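Local coordinates for CMP-sialic acid transporter 1 (Zea mays, PDB 6I1R), which probably carries CMP-sialic acid from the cytoplasm into the Golgi, and is captured here in an outward-facing state with CMP bound, at residues S15-L20 with G244-L249; M104-I109 with V137-S142. The protein carries 5 engineered substitutions. All coordinates share one frame; numbering follows the deposited sequence.

Contact 1 (S15-L20 with G244-L249) joins helices 3-24 and 234-256 through segments with 223 residues between them; contact 2 (M104-I109 with V137-S142) brings together parts of the chain only 27 residues apart. Their centres lie 20 Å from each other and their nearest atoms about 10 Å, so they do not touch. Helix 259-279 links them: S15 and I19 rest on it from contact 1, I109, T139 and S142 from contact 2. Both set a side-chain amide against threonine: one hydroxyl in contact 1, two in contact 2. Contact 1 lies near the substrate site: the T246 side chain is about 9 Å from the bound CMP, and L248 touches K45, a residue of the CMP pocket.

Contact 1 of 2, residues S15-L20 with G244-L249; sequences SSQGIL and GSTGLL
Q17 reaches from helix 3-24 to T246 on helix 234-256, and this single pair carries the whole contact. The CA atoms of Q17 and T246 are 8.8 Å apart, a gap the long glutamine spans. From CB, the chain leaves with CG between the backbone N and the carbonyl carbon (chi1 70°), then runs extended through CG to the amide. Q17 CD comes within 3.9 Å of T246 OG1. The tip does the touching: Q17 OE1 lies 2.9 Å from T246 OG1 and 3.5 Å from T246 CG2, so it meets both branches of the threonine. The hydroxyl can donate to OE1, with a C=O···OG1 angle of about 144°, but its one proton also has the carbonyl of N242 to choose, and the bond to the glutamine is therefore not settled. Only 69 Å² is buried between the two segments. T246 also packs on L10, L13 and T14 of helix 3-24, and Q17 on L243. On other sides, S15 and I19 lean on helix 259-279, while L248 lies against helix 37-59 at K45, V48 and S49.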
ATOM      1  N   SER B  15      -2.280 -11.448  17.291  1.00 75.21           N
ATOM      2  CA  SER B  15      -3.529 -11.103  16.602  1.00 76.83           C
ATOM      3  C   SER B  15      -3.866  -9.622  16.814  1.00 78.76           C
ATOM      4  O   SER B  15      -4.567  -9.031  15.995  1.00 81.22           O
ATOM      5  CB  SER B  15      -4.665 -11.995  17.044  1.00 76.56           C
ATOM      6  OG  SER B  15      -5.201 -11.567  18.287  1.00 76.14           O
ATOM      7  N   SER B  16      -3.388  -9.033  17.913  1.00 79.17           N
ATOM      8  CA  SER B  16      -3.590  -7.606  18.182  1.00 79.09           C
ATOM      9  C   SER B  16      -2.861  -6.766  17.127  1.00 78.79           C
ATOM     10  O   SER B  16      -3.463  -5.891  16.503  1.00 81.15           O
ATOM     11  CB  SER B  16      -3.140  -7.237  19.575  1.00 80.06           C
ATOM     12  OG  SER B  16      -3.989  -7.817  20.554  1.00 81.64           O
ATOM     13  N   GLN B  17      -1.571  -7.037  16.932  1.00 76.98           N
ATOM     14  CA  GLN B  17      -0.776  -6.322  15.927  1.00 75.67           C
ATOM     15  C   GLN B  17      -1.360  -6.585  14.532  1.00 74.03           C
ATOM     16  O   GLN B  17      -1.237  -5.749  13.645  1.00 70.18           O
ATOM     17  CB  GLN B  17       0.701  -6.723  16.001  1.00 75.93           C
ATOM     18  CG  GLN B  17       0.988  -8.141  15.526  1.00 77.04           C
ATOM     19  CD  GLN B  17       2.451  -8.499  15.636  1.00 78.30           C
ATOM     20  OE1 GLN B  17       3.094  -8.266  16.656  1.00 79.37           O
ATOM     21  NE2 GLN B  17       2.986  -9.083  14.576  1.00 77.53           N
ATOM     22  N   GLY B  18      -1.986  -7.747  14.352  1.00 75.51           N
ATOM     23  CA  GLY B  18      -2.668  -8.077  13.103  1.00 75.89           C
ATOM     24  C   GLY B  18      -3.774  -7.088  12.771  1.00 75.02           C
ATOM     25  O   GLY B  18      -3.813  -6.546  11.665  1.00 77.56           O
ATOM     26  N   ILE B  19      -4.660  -6.844  13.734  1.00 72.43           N
ATOM     27  CA  ILE B  19      -5.821  -5.965  13.537  1.00 72.24           C
ATOM     28  C   ILE B  19      -5.349  -4.505  13.511  1.00 71.97           C
ATOM     29  O   ILE B  19      -5.746  -3.729  12.640  1.00 69.58           O
ATOM     30  CB  ILE B  19      -6.880  -6.204  14.635  1.00 71.22           C
ATOM     31  CG1 ILE B  19      -7.403  -7.643  14.617  1.00 70.67           C
ATOM     32  CG2 ILE B  19      -8.017  -5.198  14.530  1.00 70.94           C
ATOM     33  CD1 ILE B  19      -7.825  -8.155  15.973  1.00 70.97           C
ATOM     34  N   LEU B  20      -4.503  -4.147  14.474  1.00 74.00           N
ATOM     35  CA  LEU B  20      -3.998  -2.778  14.606  1.00 74.73           C
ATOM     36  C   LEU B  20      -3.247  -2.357  13.334  1.00 73.66           C
ATOM     37  O   LEU B  20      -3.262  -1.180  12.979  1.00 72.95           O
ATOM     38  CB  LEU B  20      -3.091  -2.689  15.840  1.00 75.86           C
ATOM     39  CG  LEU B  20      -3.807  -2.729  17.190  1.00 78.00           C
ATOM     40  CD1 LEU B  20      -2.815  -2.951  18.324  1.00 79.53           C
ATOM     41  CD2 LEU B  20      -4.607  -1.455  17.425  1.00 78.26           C
ATOM     42  N   GLY B 244       7.200  -4.967  18.940  1.00 65.26           N
ATOM     43  CA  GLY B 244       8.273  -5.108  19.907  1.00 65.35           C
ATOM     44  C   GLY B 244       7.933  -6.129  20.981  1.00 66.08           C
ATOM     45  O   GLY B 244       8.729  -7.019  21.278  1.00 65.08           O
ATOM     46  N   SER B 245       6.735  -5.998  21.549  1.00 67.33           N
ATOM     47  CA  SER B 245       6.264  -6.884  22.614  1.00 68.11           C
ATOM     48  C   SER B 245       6.361  -8.347  22.169  1.00 69.00           C
ATOM     49  O   SER B 245       7.076  -9.140  22.781  1.00 71.25           O
ATOM     50  CB  SER B 245       4.856  -6.536  23.025  1.00 68.74           C
ATOM     51  OG  SER B 245       4.775  -5.197  23.488  1.00 68.99           O
ATOM     52  N   THR B 246       5.660  -8.684  21.090  1.00 68.91           N
ATOM     53  CA  THR B 246       5.581 -10.074  20.628  1.00 68.83           C
ATOM     54  C   THR B 246       6.994 -10.610  20.361  1.00 68.12           C
ATOM     55  O   THR B 246       7.287 -11.761  20.675  1.00 69.39           O
ATOM     56  CB  THR B 246       4.666 -10.206  19.402  1.00 69.53           C
ATOM     57  OG1 THR B 246       5.112  -9.300  18.393  1.00 69.37           O
ATOM     58  CG2 THR B 246       3.212  -9.933  19.724  1.00 69.77           C
ATOM     59  N   GLY B 247       7.865  -9.761  19.818  1.00 66.81           N
ATOM     60  CA  GLY B 247       9.245 -10.138  19.514  1.00 64.90           C
ATOM     61  C   GLY B 247      10.049 -10.501  20.755  1.00 64.25           C
ATOM     62  O   GLY B 247      10.949 -11.339  20.678  1.00 63.71           O
ATOM     63  N   LEU B 248       9.752  -9.871  21.891  1.00 65.00           N
ATOM     64  CA  LEU B 248      10.422 -10.213  23.156  1.00 65.88           C
ATOM     65  C   LEU B 248       9.916 -11.574  23.651  1.00 66.60           C
ATOM     66  O   LEU B 248      10.681 -12.362  24.217  1.00 67.82           O
ATOM     67  CB  LEU B 248      10.162  -9.123  24.203  1.00 65.63           C
ATOM     68  CG  LEU B 248      10.851  -7.779  23.959  1.00 65.89           C
ATOM     69  CD1 LEU B 248      10.417  -6.759  25.000  1.00 65.41           C
ATOM     70  CD2 LEU B 248      12.366  -7.927  23.958  1.00 65.61           C
ATOM     71  N   LEU B 249       8.630 -11.837  23.434  1.00 66.15           N
ATOM     72  CA  LEU B 249       8.029 -13.109  23.831  1.00 65.79           C
ATOM     73  C   LEU B 249       8.616 -14.235  22.973  1.00 65.54           C
ATOM     74  O   LEU B 249       8.887 -15.323  23.482  1.00 66.61           O
ATOM     75  CB  LEU B 249       6.507 -13.032  23.676  1.00 66.00           C
ATOM     76  CG  LEU B 249       5.803 -11.964  24.513  1.00 66.76           C
ATOM     77  CD1 LEU B 249       4.323 -11.903  24.173  1.00 68.01           C
ATOM     78  CD2 LEU B 249       5.995 -12.212  26.002  1.00 66.80           C
TER

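Contact 2 of 2, residues M104-I109 with V137-S142; sequences MGNLKI and VGTTTS
The carboxamide of N106 turns one face to helix 126-143, and the hydroxyls of both T139 and T140 lie on that side of its plane. T139 OG1 sits almost squarely over the face, 3.1 Å from N106 CG and 3.0 Å from N106 OD1. T140 OG1 is nearer the nitrogen edge yet still above the plane, 2.9 Å from N106 ND2. The bond ND2 gives to it is weak, bent to 120° at the hydrogen. A stronger partner for ND2 is OE1 of Q143, one turn further along the same helix. The amide is aimed across the gap by its first torsion, which places CG anti to the carbonyl carbon (chi1 -59°).

Both threonine hydroxyls also have backbone acceptors on their own helix: the carbonyl of A136 for each, and that of L135 for T139. With its proton turned to A136, the T140 oxygen can accept the weak N-H; T139 OG1 lies close over the face but makes no assigned bond to the amide. An alanine in place of N106 would probably leave Q143 OE1 without this donor and open a gap beside the two threonine hydroxyls.

I109 adds a van der Waals contact: its CD1 methyl meets T139 OG1 tip to tip at 3.8 Å. The same isoleucine continues onto I132, L135 and A136, while T139 turns further to S267 and C296 of two other helices. Three of the four touching residues are buried. Asparagine and threonines thus form a polar patch where residues 104-109, in a predicted transmembrane span and leading into helix 108-118, pack against helix 126-143, the next helix along the chain in this all-helical transporter of the DMT clan.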
ATOM      1  N   MET B 104       1.085 -19.891   0.761  1.00 83.11           N
ATOM      2  CA  MET B 104       2.357 -20.629   0.710  1.00 82.22           C
ATOM      3  C   MET B 104       3.120 -20.443   2.030  1.00 80.91           C
ATOM      4  O   MET B 104       4.021 -21.219   2.339  1.00 81.05           O
ATOM      5  CB  MET B 104       3.242 -20.146  -0.446  1.00 83.96           C
ATOM      6  CG  MET B 104       2.835 -20.691  -1.802  1.00 85.01           C
ATOM      7  SD  MET B 104       4.074 -20.364  -3.088  1.00 86.13           S
ATOM      8  CE  MET B 104       4.151 -18.574  -3.037  1.00 86.95           C
ATOM      9  N   GLY B 105       2.763 -19.408   2.790  1.00 79.11           N
ATOM     10  CA  GLY B 105       3.392 -19.109   4.076  1.00 76.62           C
ATOM     11  C   GLY B 105       3.230 -20.222   5.103  1.00 75.02           C
ATOM     12  O   GLY B 105       4.035 -20.323   6.016  1.00 75.89           O
ATOM     13  N   ASN B 106       2.212 -21.071   4.957  1.00 73.03           N
ATOM     14  CA  ASN B 106       1.975 -22.155   5.921  1.00 71.09           C
ATOM     15  C   ASN B 106       3.025 -23.266   5.766  1.00 69.98           C
ATOM     16  O   ASN B 106       2.976 -24.258   6.498  1.00 69.07           O
ATOM     17  CB  ASN B 106       0.571 -22.747   5.781  1.00 70.65           C
ATOM     18  CG  ASN B 106      -0.522 -21.720   5.976  1.00 69.75           C
ATOM     19  OD1 ASN B 106      -0.557 -21.031   6.992  1.00 70.40           O
ATOM     20  ND2 ASN B 106      -1.415 -21.611   5.008  1.00 69.35           N
ATOM     21  N   LEU B 107       3.962 -23.120   4.830  1.00 67.92           N
ATOM     22  CA  LEU B 107       5.010 -24.123   4.644  1.00 68.02           C
ATOM     23  C   LEU B 107       6.094 -23.952   5.719  1.00 67.91           C
ATOM     24  O   LEU B 107       6.848 -24.887   5.989  1.00 66.52           O
ATOM     25  CB  LEU B 107       5.598 -23.999   3.233  1.00 68.56           C
ATOM     26  CG  LEU B 107       5.925 -25.325   2.548  1.00 69.57           C
ATOM     27  CD1 LEU B 107       4.671 -25.946   1.951  1.00 69.59           C
ATOM     28  CD2 LEU B 107       6.989 -25.141   1.478  1.00 69.87           C
ATOM     29  N   LYS B 108       6.176 -22.772   6.331  1.00 69.63           N
ATOM     30  CA  LYS B 108       7.153 -22.533   7.406  1.00 71.17           C
ATOM     31  C   LYS B 108       6.898 -23.494   8.573  1.00 70.63           C
ATOM     32  O   LYS B 108       7.820 -23.817   9.317  1.00 69.21           O
ATOM     33  CB  LYS B 108       7.111 -21.084   7.902  1.00 73.82           C
ATOM     34  CG  LYS B 108       5.733 -20.553   8.254  1.00 76.08           C
ATOM     35  CD  LYS B 108       5.776 -19.211   8.913  1.00 77.99           C
ATOM     36  CE  LYS B 108       4.767 -19.120  10.031  1.00 79.13           C
ATOM     37  NZ  LYS B 108       4.739 -17.773  10.647  1.00 79.97           N
ATOM     38  N   ILE B 109       5.652 -23.931   8.733  1.00 70.37           N
ATOM     39  CA  ILE B 109       5.284 -24.854   9.807  1.00 69.94           C
ATOM     40  C   ILE B 109       6.012 -26.191   9.601  1.00 67.85           C
ATOM     41  O   ILE B 109       6.521 -26.767  10.564  1.00 66.75           O
ATOM     42  CB  ILE B 109       3.751 -25.022   9.887  1.00 71.15           C
ATOM     43  CG1 ILE B 109       3.063 -23.719  10.301  1.00 72.37           C
ATOM     44  CG2 ILE B 109       3.372 -26.170  10.815  1.00 71.06           C
ATOM     45  CD1 ILE B 109       1.593 -23.653   9.952  1.00 73.26           C
ATOM     46  N   VAL B 137      -1.744 -27.883   7.324  1.00 65.42           N
ATOM     47  CA  VAL B 137      -2.897 -28.183   6.475  1.00 65.94           C
ATOM     48  C   VAL B 137      -4.119 -27.405   6.989  1.00 65.63           C
ATOM     49  O   VAL B 137      -4.899 -26.891   6.192  1.00 64.68           O
ATOM     50  CB  VAL B 137      -3.172 -29.699   6.414  1.00 66.78           C
ATOM     51  CG1 VAL B 137      -4.499 -30.007   5.737  1.00 67.47           C
ATOM     52  CG2 VAL B 137      -2.043 -30.454   5.729  1.00 66.59           C
ATOM     53  N   GLY B 138      -4.275 -27.317   8.309  1.00 66.44           N
ATOM     54  CA  GLY B 138      -5.447 -26.683   8.924  1.00 67.77           C
ATOM     55  C   GLY B 138      -5.484 -25.179   8.708  1.00 68.06           C
ATOM     56  O   GLY B 138      -6.559 -24.595   8.541  1.00 66.94           O
ATOM     57  N   THR B 139      -4.310 -24.552   8.730  1.00 68.63           N
ATOM     58  CA  THR B 139      -4.187 -23.108   8.535  1.00 68.82           C
ATOM     59  C   THR B 139      -4.426 -22.771   7.058  1.00 68.07           C
ATOM     60  O   THR B 139      -5.154 -21.833   6.736  1.00 67.45           O
ATOM     61  CB  THR B 139      -2.821 -22.609   9.020  1.00 68.95           C
ATOM     62  OG1 THR B 139      -1.809 -23.352   8.340  1.00 69.80           O
ATOM     63  CG2 THR B 139      -2.645 -22.751  10.516  1.00 68.40           C
ATOM     64  N   THR B 140      -3.803 -23.549   6.178  1.00 68.38           N
ATOM     65  CA  THR B 140      -4.028 -23.448   4.735  1.00 69.15           C
ATOM     66  C   THR B 140      -5.527 -23.554   4.434  1.00 69.75           C
ATOM     67  O   THR B 140      -6.059 -22.755   3.664  1.00 68.83           O
ATOM     68  CB  THR B 140      -3.231 -24.522   3.983  1.00 68.61           C
ATOM     69  OG1 THR B 140      -1.853 -24.355   4.318  1.00 68.13           O
ATOM     70  CG2 THR B 140      -3.402 -24.456   2.481  1.00 69.17           C
ATOM     71  N   THR B 141      -6.190 -24.528   5.059  1.00 71.22           N
ATOM     72  CA  THR B 141      -7.618 -24.798   4.837  1.00 72.86           C
ATOM     73  C   THR B 141      -8.448 -23.534   5.101  1.00 75.34           C
ATOM     74  O   THR B 141      -9.341 -23.210   4.321  1.00 75.86           O
ATOM     75  CB  THR B 141      -8.097 -25.974   5.701  1.00 71.76           C
ATOM     76  OG1 THR B 141      -7.507 -27.165   5.177  1.00 70.79           O
ATOM     77  CG2 THR B 141      -9.602 -26.132   5.733  1.00 71.03           C
ATOM     78  N   SER B 142      -8.149 -22.830   6.189  1.00 77.86           N
ATOM     79  CA  SER B 142      -8.893 -21.626   6.566  1.00 80.21           C
ATOM     80  C   SER B 142      -8.653 -20.494   5.559  1.00 81.14           C
ATOM     81  O   SER B 142      -9.519 -19.641   5.367  1.00 81.39           O
ATOM     82  CB  SER B 142      -8.538 -21.193   7.965  1.00 81.53           C
ATOM     83  OG  SER B 142      -7.156 -20.887   8.064  1.00 81.52           O
TER